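Local atomic coordinates of TCR beta chain (Gallus gallus, PDB entry 6LIR), a protein that pairs with the TCR alpha chain to form the chicken alpha-beta T-cell receptor, which probably recognises peptides presented by MHC molecules. Residues B[192-198]-B[217-222]; B[82-87]-B[103-109]; B[25-29]-B[90-94]. All blocks are in the same frame, centred on the assembly; numbering follows the deposited sequence.

Contact 1 of 3, residues B[192-198]-B[217-222]; sequences WFNPLNR and IIYGDT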
# COMPACT_ATOMS: atom_id res chain seq x y z
N TRP B 192 21.71 -14.80 -3.49
CA TRP B 192 22.49 -14.03 -2.52
C TRP B 192 23.99 -14.26 -2.70
O TRP B 192 24.79 -13.34 -2.53
CB TRP B 192 22.08 -14.38 -1.09
CG TRP B 192 23.05 -13.85 -0.08
CD1 TRP B 192 23.88 -14.58 0.73
CD2 TRP B 192 23.32 -12.47 0.22
NE1 TRP B 192 24.63 -13.74 1.51
CE2 TRP B 192 24.31 -12.45 1.22
CE3 TRP B 192 22.81 -11.26 -0.26
CZ2 TRP B 192 24.80 -11.25 1.75
CZ3 TRP B 192 23.30 -10.08 0.27
CH2 TRP B 192 24.29 -10.08 1.27
N PHE B 193 24.39 -15.49 -3.05
CA PHE B 193 25.81 -15.83 -3.13
C PHE B 193 26.33 -15.52 -4.54
O PHE B 193 26.70 -16.39 -5.32
CB PHE B 193 26.03 -17.29 -2.76
CG PHE B 193 26.06 -17.53 -1.28
CD1 PHE B 193 26.94 -16.83 -0.47
CD2 PHE B 193 25.21 -18.45 -0.70
CE1 PHE B 193 26.97 -17.05 0.90
CE2 PHE B 193 25.23 -18.67 0.66
CZ PHE B 193 26.11 -17.96 1.46
N ASN B 194 26.34 -14.23 -4.84
CA ASN B 194 26.87 -13.67 -6.07
C ASN B 194 27.37 -12.27 -5.75
O ASN B 194 26.57 -11.35 -5.54
CB ASN B 194 25.79 -13.64 -7.16
CG ASN B 194 26.33 -13.25 -8.53
OD1 ASN B 194 27.38 -12.63 -8.65
ND2 ASN B 194 25.59 -13.61 -9.57
N PRO B 195 28.69 -12.05 -5.69
CA PRO B 195 29.21 -10.73 -5.30
C PRO B 195 29.00 -9.65 -6.34
O PRO B 195 29.37 -8.50 -6.09
CB PRO B 195 30.71 -11.00 -5.07
CG PRO B 195 31.01 -12.20 -5.90
CD PRO B 195 29.77 -13.04 -5.90
N LEU B 196 28.42 -9.98 -7.49
CA LEU B 196 28.06 -8.98 -8.49
C LEU B 196 26.64 -8.46 -8.32
O LEU B 196 26.32 -7.39 -8.86
CB LEU B 196 28.23 -9.57 -9.90
CG LEU B 196 29.64 -10.06 -10.17
CD1 LEU B 196 29.70 -10.85 -11.48
CD2 LEU B 196 30.63 -8.90 -10.19
N ASN B 197 25.79 -9.17 -7.59
CA ASN B 197 24.40 -8.75 -7.45
C ASN B 197 24.31 -7.55 -6.52
O ASN B 197 24.79 -7.57 -5.38
CB ASN B 197 23.55 -9.91 -6.91
CG ASN B 197 23.12 -10.86 -8.00
OD1 ASN B 197 23.26 -10.57 -9.19
ND2 ASN B 197 22.60 -12.02 -7.61
N ARG B 198 23.71 -6.48 -7.03
CA ARG B 198 23.59 -5.22 -6.31
C ARG B 198 22.17 -5.10 -5.77
O ARG B 198 21.22 -4.94 -6.54
CB ARG B 198 23.95 -4.05 -7.23
CG ARG B 198 23.57 -2.68 -6.70
CD ARG B 198 24.43 -1.61 -7.35
NE ARG B 198 23.85 -1.12 -8.59
CZ ARG B 198 24.08 -1.66 -9.79
NH1 ARG B 198 23.49 -1.15 -10.86
NH2 ARG B 198 24.89 -2.70 -9.91
N ILE B 217 23.00 0.36 -0.47
CA ILE B 217 23.35 -0.80 -1.28
C ILE B 217 23.98 -1.85 -0.38
O ILE B 217 24.71 -1.52 0.56
CB ILE B 217 24.33 -0.43 -2.41
CG1 ILE B 217 23.90 0.86 -3.11
CG2 ILE B 217 24.46 -1.58 -3.40
CD1 ILE B 217 22.87 0.66 -4.18
N ILE B 218 23.70 -3.11 -0.68
CA ILE B 218 24.48 -4.23 -0.17
C ILE B 218 24.68 -5.19 -1.33
O ILE B 218 23.76 -5.42 -2.13
CB ILE B 218 23.80 -4.91 1.04
CG1 ILE B 218 24.73 -5.95 1.67
CG2 ILE B 218 22.47 -5.53 0.65
CD1 ILE B 218 24.28 -6.40 3.06
N TYR B 219 25.90 -5.70 -1.48
CA TYR B 219 26.21 -6.68 -2.50
C TYR B 219 26.13 -8.09 -1.92
O TYR B 219 26.21 -8.29 -0.70
CB TYR B 219 27.59 -6.42 -3.09
CG TYR B 219 27.58 -5.28 -4.08
CD1 TYR B 219 27.32 -5.50 -5.42
CD2 TYR B 219 27.81 -3.97 -3.65
CE1 TYR B 219 27.30 -4.45 -6.32
CE2 TYR B 219 27.78 -2.92 -4.55
CZ TYR B 219 27.53 -3.16 -5.88
OH TYR B 219 27.51 -2.12 -6.77
N GLY B 220 25.97 -9.06 -2.81
CA GLY B 220 25.94 -10.45 -2.40
C GLY B 220 27.31 -10.95 -1.96
O GLY B 220 28.33 -10.28 -2.12
N ASP B 221 27.32 -12.15 -1.41
CA ASP B 221 28.53 -12.77 -0.89
C ASP B 221 29.09 -13.76 -1.91
O ASP B 221 28.44 -14.11 -2.90
CB ASP B 221 28.24 -13.49 0.43
CG ASP B 221 28.79 -12.75 1.63
OD1 ASP B 221 29.09 -11.55 1.50
OD2 ASP B 221 28.92 -13.37 2.71
N THR B 222 30.31 -14.22 -1.66
CA THR B 222 30.96 -15.16 -2.56
C THR B 222 30.53 -16.59 -2.25
O THR B 222 30.79 -17.09 -1.17
CB THR B 222 32.49 -15.06 -2.48
OG1 THR B 222 32.88 -13.70 -2.25
CG2 THR B 222 33.13 -15.56 -3.77
O HOH W 1 26.25 -13.90 3.88
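Trp-192 and Gly-220 meet in the C1-set immunoglobulin domain, where the turn between helix 189-192 and strand 198-207 packs on the end of the last strand, 210-219. The tight part lies round the indole. Its CG is anti to the backbone N (chi1 167°), which turns a ring face to the other segment. Gly-220 CA makes a CH-pi contact there, 3.9 Å from the centroid of the six-membered ring and 15° off its normal. At the ring edge, Ile-218 CD1 comes within 4.1 Å of Trp-192 CH2. Ile-131, Ala-137 and Leu-139 also pack on the indole. A side chain on Gly-220 would run into the carbonyl oxygens of Trp-192 and Asn-194. The backbones are tied twice: Asp-221 N donates to Trp-192 O at 3.0 Å, and Gly-220 N to Asn-197 O at 3.2 Å. With an alanine in place of Trp-192, Gly-220 CA would probably lose the face it rests on, and a gap would open toward Ile-131 and Leu-139.

The other side is more open to solvent: Ile-217 and Tyr-219 are exposed and Arg-198 partly so. Arg-198 runs alongside Tyr-219, pointing the same way, with its CD 3.2 Å from Tyr-219 OH. The guanidinium plane is turned 45° from the phenol ring; the aliphatic CD touches the hydroxyl. Arg-198 CG also rests on Ile-217 CG2, at 3.6 Å. An Asx turn, in which Asn-194 OD1 accepts from Leu-196 N, shapes the outer bend. Near the indole nitrogen, one water accepts from Trp-192 NE1 at 2.9 Å and donates to Asp-221 OD2 at 3.0 Å.

Contact 2 of 3, residues B[82-87]-B[103-109]; sequences HSAIYF and QGTRLTV
The F-G hairpin of the V-set immunoglobulin domain pairs Ala-84 to Tyr-86 with Thr-105 to Leu-107. The strands are antiparallel. Ala-84 with Leu-107 and Tyr-86 with Thr-105 are hydrogen-bonded pairs; Ile-85 with Arg-106 is a non-hydrogen-bonded one. Tyr-86 N reaches Thr-105 O at 2.7 Å. The ladder is extended by a side chain: Val-109 N donates to Ser-83 OG at 2.9 Å, nearly straight at 166°.

On the face of Ile-85 and Arg-106, the two side chains cross at about a right angle, with Ile-85 CG1 3.6 Å from Arg-106 CD. The arginine end goes on to a salt bridge with Asp-149, which links the variable domain to the constant one. Gln-103 and Gly-104 belong to the Phe-Gly-X-Gly motif of the joining segment. Any side chain on Gly-104 would strike Phe-87 CE1.

The face of Ala-84, Tyr-86 and Leu-107 is buried, with Leu-18 packed on both Tyr-86 and Leu-107. Tyr-86 CE1 lies 3.7 Å from Leu-107 CB. The phenol forms a tyrosine corner: Tyr-86 OH donates to a lone pair of His-82 O, 2.5 Å away in the carbonyl plane.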
# COMPACT_ATOMS: atom_id res chain seq x y z
N HIS B 82 -6.42 19.26 5.63
CA HIS B 82 -6.02 18.90 4.26
C HIS B 82 -5.26 17.57 4.15
O HIS B 82 -5.19 17.01 3.05
CB HIS B 82 -5.24 20.04 3.62
CG HIS B 82 -6.12 21.18 3.21
ND1 HIS B 82 -6.11 22.39 3.86
CD2 HIS B 82 -7.09 21.26 2.26
CE1 HIS B 82 -7.02 23.18 3.32
NE2 HIS B 82 -7.62 22.53 2.34
N SER B 83 -4.67 17.07 5.24
CA SER B 83 -3.78 15.92 5.12
C SER B 83 -4.55 14.67 4.70
O SER B 83 -5.54 14.29 5.34
CB SER B 83 -3.06 15.67 6.45
OG SER B 83 -2.37 16.84 6.87
N ALA B 84 -4.09 14.03 3.63
CA ALA B 84 -4.86 12.98 2.97
C ALA B 84 -4.01 12.38 1.86
O ALA B 84 -2.91 12.86 1.56
CB ALA B 84 -6.18 13.51 2.41
N ILE B 85 -4.54 11.33 1.25
CA ILE B 85 -4.05 10.85 -0.04
C ILE B 85 -5.02 11.32 -1.10
O ILE B 85 -6.24 11.10 -0.99
CB ILE B 85 -3.90 9.32 -0.06
CG1 ILE B 85 -3.01 8.85 1.09
CG2 ILE B 85 -3.33 8.86 -1.40
CD1 ILE B 85 -2.74 7.35 1.08
N TYR B 86 -4.51 11.99 -2.12
CA TYR B 86 -5.32 12.60 -3.16
C TYR B 86 -5.19 11.77 -4.42
O TYR B 86 -4.07 11.44 -4.83
CB TYR B 86 -4.89 14.05 -3.43
CG TYR B 86 -5.21 15.02 -2.32
CD1 TYR B 86 -4.48 15.02 -1.14
CD2 TYR B 86 -6.25 15.93 -2.44
CE1 TYR B 86 -4.76 15.90 -0.12
CE2 TYR B 86 -6.55 16.82 -1.42
CZ TYR B 86 -5.80 16.80 -0.26
OH TYR B 86 -6.08 17.68 0.76
N PHE B 87 -6.32 11.43 -5.03
CA PHE B 87 -6.32 10.63 -6.25
C PHE B 87 -6.95 11.44 -7.37
O PHE B 87 -8.07 11.94 -7.23
CB PHE B 87 -7.08 9.32 -6.04
CG PHE B 87 -6.32 8.29 -5.25
CD1 PHE B 87 -5.33 7.53 -5.85
CD2 PHE B 87 -6.60 8.07 -3.91
CE1 PHE B 87 -4.63 6.57 -5.13
CE2 PHE B 87 -5.90 7.12 -3.18
CZ PHE B 87 -4.92 6.37 -3.79
N GLN B 103 -1.71 7.08 -9.34
CA GLN B 103 -1.17 6.35 -8.21
C GLN B 103 -1.38 7.08 -6.89
O GLN B 103 -1.21 6.47 -5.83
CB GLN B 103 0.29 6.00 -8.46
CG GLN B 103 0.38 4.80 -9.39
CD GLN B 103 1.74 4.58 -10.00
OE1 GLN B 103 1.97 3.56 -10.65
NE2 GLN B 103 2.65 5.52 -9.79
N GLY B 104 -1.74 8.36 -6.93
CA GLY B 104 -2.07 9.06 -5.71
C GLY B 104 -0.97 9.92 -5.13
O GLY B 104 0.22 9.60 -5.24
N THR B 105 -1.37 11.03 -4.53
CA THR B 105 -0.46 11.99 -3.94
C THR B 105 -0.70 11.98 -2.44
O THR B 105 -1.81 12.26 -1.99
CB THR B 105 -0.70 13.40 -4.49
OG1 THR B 105 -0.49 13.42 -5.90
CG2 THR B 105 0.24 14.39 -3.81
N ARG B 106 0.34 11.67 -1.67
CA ARG B 106 0.23 11.74 -0.22
C ARG B 106 0.64 13.13 0.22
O ARG B 106 1.80 13.53 0.05
CB ARG B 106 1.08 10.69 0.48
CG ARG B 106 1.12 10.93 1.99
CD ARG B 106 -0.05 10.25 2.69
NE ARG B 106 0.25 9.95 4.09
CZ ARG B 106 -0.28 10.61 5.12
NH1 ARG B 106 -1.13 11.61 4.92
NH2 ARG B 106 0.05 10.26 6.36
N LEU B 107 -0.31 13.87 0.77
CA LEU B 107 -0.11 15.24 1.20
C LEU B 107 -0.20 15.28 2.72
O LEU B 107 -1.15 14.74 3.30
CB LEU B 107 -1.16 16.16 0.57
CG LEU B 107 -0.97 17.67 0.62
CD1 LEU B 107 -1.43 18.30 -0.69
CD2 LEU B 107 -1.74 18.26 1.78
N THR B 108 0.78 15.92 3.34
CA THR B 108 0.79 16.11 4.78
C THR B 108 0.94 17.60 5.06
O THR B 108 1.84 18.25 4.51
CB THR B 108 1.93 15.33 5.45
OG1 THR B 108 2.00 14.01 4.90
CG2 THR B 108 1.72 15.23 6.95
N VAL B 109 0.06 18.14 5.89
CA VAL B 109 0.13 19.54 6.28
C VAL B 109 0.72 19.60 7.68
O VAL B 109 0.16 19.05 8.63
CB VAL B 109 -1.25 20.21 6.23
CG1 VAL B 109 -1.16 21.62 6.80
CG2 VAL B 109 -1.77 20.24 4.81

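Contact 3 of 3, residues B[25-29]-B[90-94]; sequences NHDYM and SSSYK
His-26 carries its CG anti to the carbonyl carbon (chi1 -81°), and Ser-90 holds its OG between backbone N and carbonyl carbon (chi1 86°). These torsions bring imidazole and hydroxyl together where CDR1 of the V-set domain meets the root of CDR3. His-26 ND1 and Ser-90 OG share a hydrogen bond at the ring edge. Its length of 2.5 Å is very short and may not be exact. One face of the imidazole lies flat on the Ser-91 to Ser-92 peptide, with Ser-92 N 3.5 Å above the plane, over its centre. The face contact is secure; the edge bond, its length taken with caution, would help fix the ring's rotation.

Next to this, the strand ends pair antiparallel. Tyr-28 N donates to Ser-91 O at 3.1 Å, and Ser-91 N returns a bond to Tyr-28 O at 3.0 Å. Beyond this pair, Asp-27 N makes a weak bond to Ser-92 O at 3.4 Å. The carboxylate of Asp-27 has its own partner, Gln-68.

The buried Tyr-28 ring packs against the CDR3 side. Lys-94 crosses it obliquely, with CD 4.0 Å from Tyr-28 CE1. The lysine amine bonds to Tyr-47, and the lysine also packs on Tyr-94 of the TCR alpha chain. By analogy with other T-cell receptors, these two loops probably belong to the antigen-facing surface. Ser-91 joins the two parts: its OG sits 3.4 Å from Tyr-28 CD2 and donates to Tyr-93 O at 3.1 Å, from well above that carbonyl plane.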
# COMPACT_ATOMS: atom_id res chain seq x y z
N ASN B 25 -6.66 11.78 -23.81
CA ASN B 25 -7.63 12.67 -24.44
C ASN B 25 -9.00 12.57 -23.76
O ASN B 25 -10.04 12.72 -24.40
CB ASN B 25 -7.75 12.41 -25.94
CG ASN B 25 -8.41 13.56 -26.69
OD1 ASN B 25 -8.14 14.73 -26.40
ND2 ASN B 25 -9.27 13.23 -27.64
N HIS B 26 -9.00 12.32 -22.46
CA HIS B 26 -10.24 12.14 -21.72
C HIS B 26 -10.88 13.48 -21.42
O HIS B 26 -10.20 14.43 -21.01
CB HIS B 26 -9.98 11.39 -20.42
CG HIS B 26 -9.89 9.90 -20.58
ND1 HIS B 26 -9.54 9.06 -19.55
CD2 HIS B 26 -10.09 9.11 -21.66
CE1 HIS B 26 -9.53 7.81 -19.98
NE2 HIS B 26 -9.87 7.82 -21.26
N ASP B 27 -12.20 13.56 -21.59
CA ASP B 27 -12.88 14.81 -21.29
C ASP B 27 -13.15 14.95 -19.80
O ASP B 27 -13.10 16.07 -19.27
CB ASP B 27 -14.21 14.89 -22.06
CG ASP B 27 -14.02 14.95 -23.56
OD1 ASP B 27 -12.94 15.39 -24.01
OD2 ASP B 27 -14.95 14.56 -24.29
N TYR B 28 -13.40 13.85 -19.10
CA TYR B 28 -13.70 13.90 -17.68
C TYR B 28 -12.42 13.71 -16.88
O TYR B 28 -11.65 12.78 -17.14
CB TYR B 28 -14.72 12.83 -17.29
CG TYR B 28 -15.18 12.91 -15.85
CD1 TYR B 28 -16.18 13.80 -15.47
CD2 TYR B 28 -14.61 12.10 -14.88
CE1 TYR B 28 -16.60 13.88 -14.15
CE2 TYR B 28 -15.02 12.17 -13.56
CZ TYR B 28 -16.02 13.06 -13.20
OH TYR B 28 -16.43 13.14 -11.89
N MET B 29 -12.19 14.59 -15.91
CA MET B 29 -11.14 14.42 -14.93
C MET B 29 -11.72 14.76 -13.57
O MET B 29 -12.73 15.45 -13.46
CB MET B 29 -9.92 15.28 -15.23
CG MET B 29 -9.29 14.98 -16.58
SD MET B 29 -7.77 15.91 -16.83
CE MET B 29 -6.73 15.19 -15.56
N SER B 90 -9.70 9.91 -14.37
CA SER B 90 -10.22 10.38 -15.64
C SER B 90 -11.09 9.31 -16.27
O SER B 90 -11.00 8.12 -15.94
CB SER B 90 -9.09 10.76 -16.60
OG SER B 90 -8.63 9.62 -17.31
N SER B 91 -11.94 9.75 -17.20
CA SER B 91 -12.70 8.84 -18.06
C SER B 91 -13.02 9.55 -19.36
O SER B 91 -12.94 10.78 -19.46
CB SER B 91 -13.98 8.36 -17.37
OG SER B 91 -14.78 9.46 -16.97
N SER B 92 -13.38 8.75 -20.37
CA SER B 92 -13.79 9.28 -21.67
C SER B 92 -14.87 10.34 -21.51
O SER B 92 -14.80 11.42 -22.12
CB SER B 92 -14.26 8.14 -22.57
OG SER B 92 -15.21 8.58 -23.51
N TYR B 93 -15.89 10.04 -20.71
CA TYR B 93 -16.95 10.97 -20.35
C TYR B 93 -17.60 10.43 -19.08
O TYR B 93 -17.35 9.29 -18.68
CB TYR B 93 -17.98 11.11 -21.48
CG TYR B 93 -18.39 9.79 -22.11
CD1 TYR B 93 -19.17 8.88 -21.40
CD2 TYR B 93 -18.01 9.45 -23.40
CE1 TYR B 93 -19.55 7.67 -21.96
CE2 TYR B 93 -18.38 8.24 -23.97
CZ TYR B 93 -19.15 7.35 -23.24
OH TYR B 93 -19.53 6.15 -23.80
N LYS B 94 -18.44 11.25 -18.45
CA LYS B 94 -19.14 10.76 -17.28
C LYS B 94 -20.31 9.87 -17.67
O LYS B 94 -20.91 10.03 -18.74
CB LYS B 94 -19.62 11.91 -16.38
CG LYS B 94 -20.29 11.37 -15.11
CD LYS B 94 -20.28 12.33 -13.96
CE LYS B 94 -21.57 13.10 -13.91
NZ LYS B 94 -21.69 13.87 -12.65

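Overall arrangement
Contacts 2 and 3 lie in the variable domain and contact 1 in the constant domain. Contacts 2 and 3 share strand 84-91, and their segments adjoin in sequence. Contact 2 pairs this strand with strand 100-110, whereas contact 3 pairs its C-terminal end with strand 28-34, its neighbour on the other side. Their centres are about 22 Å apart. Contact 3 is at the CDR end, probably nearest the antigen. Contact 1 lies on the opposite side of the chain's centre, about 47 Å from contact 3 between centres and about 34 Å between nearest atoms. Contact 2 is about 37 Å from contact 1 between centres and about 21 Å between nearest atoms.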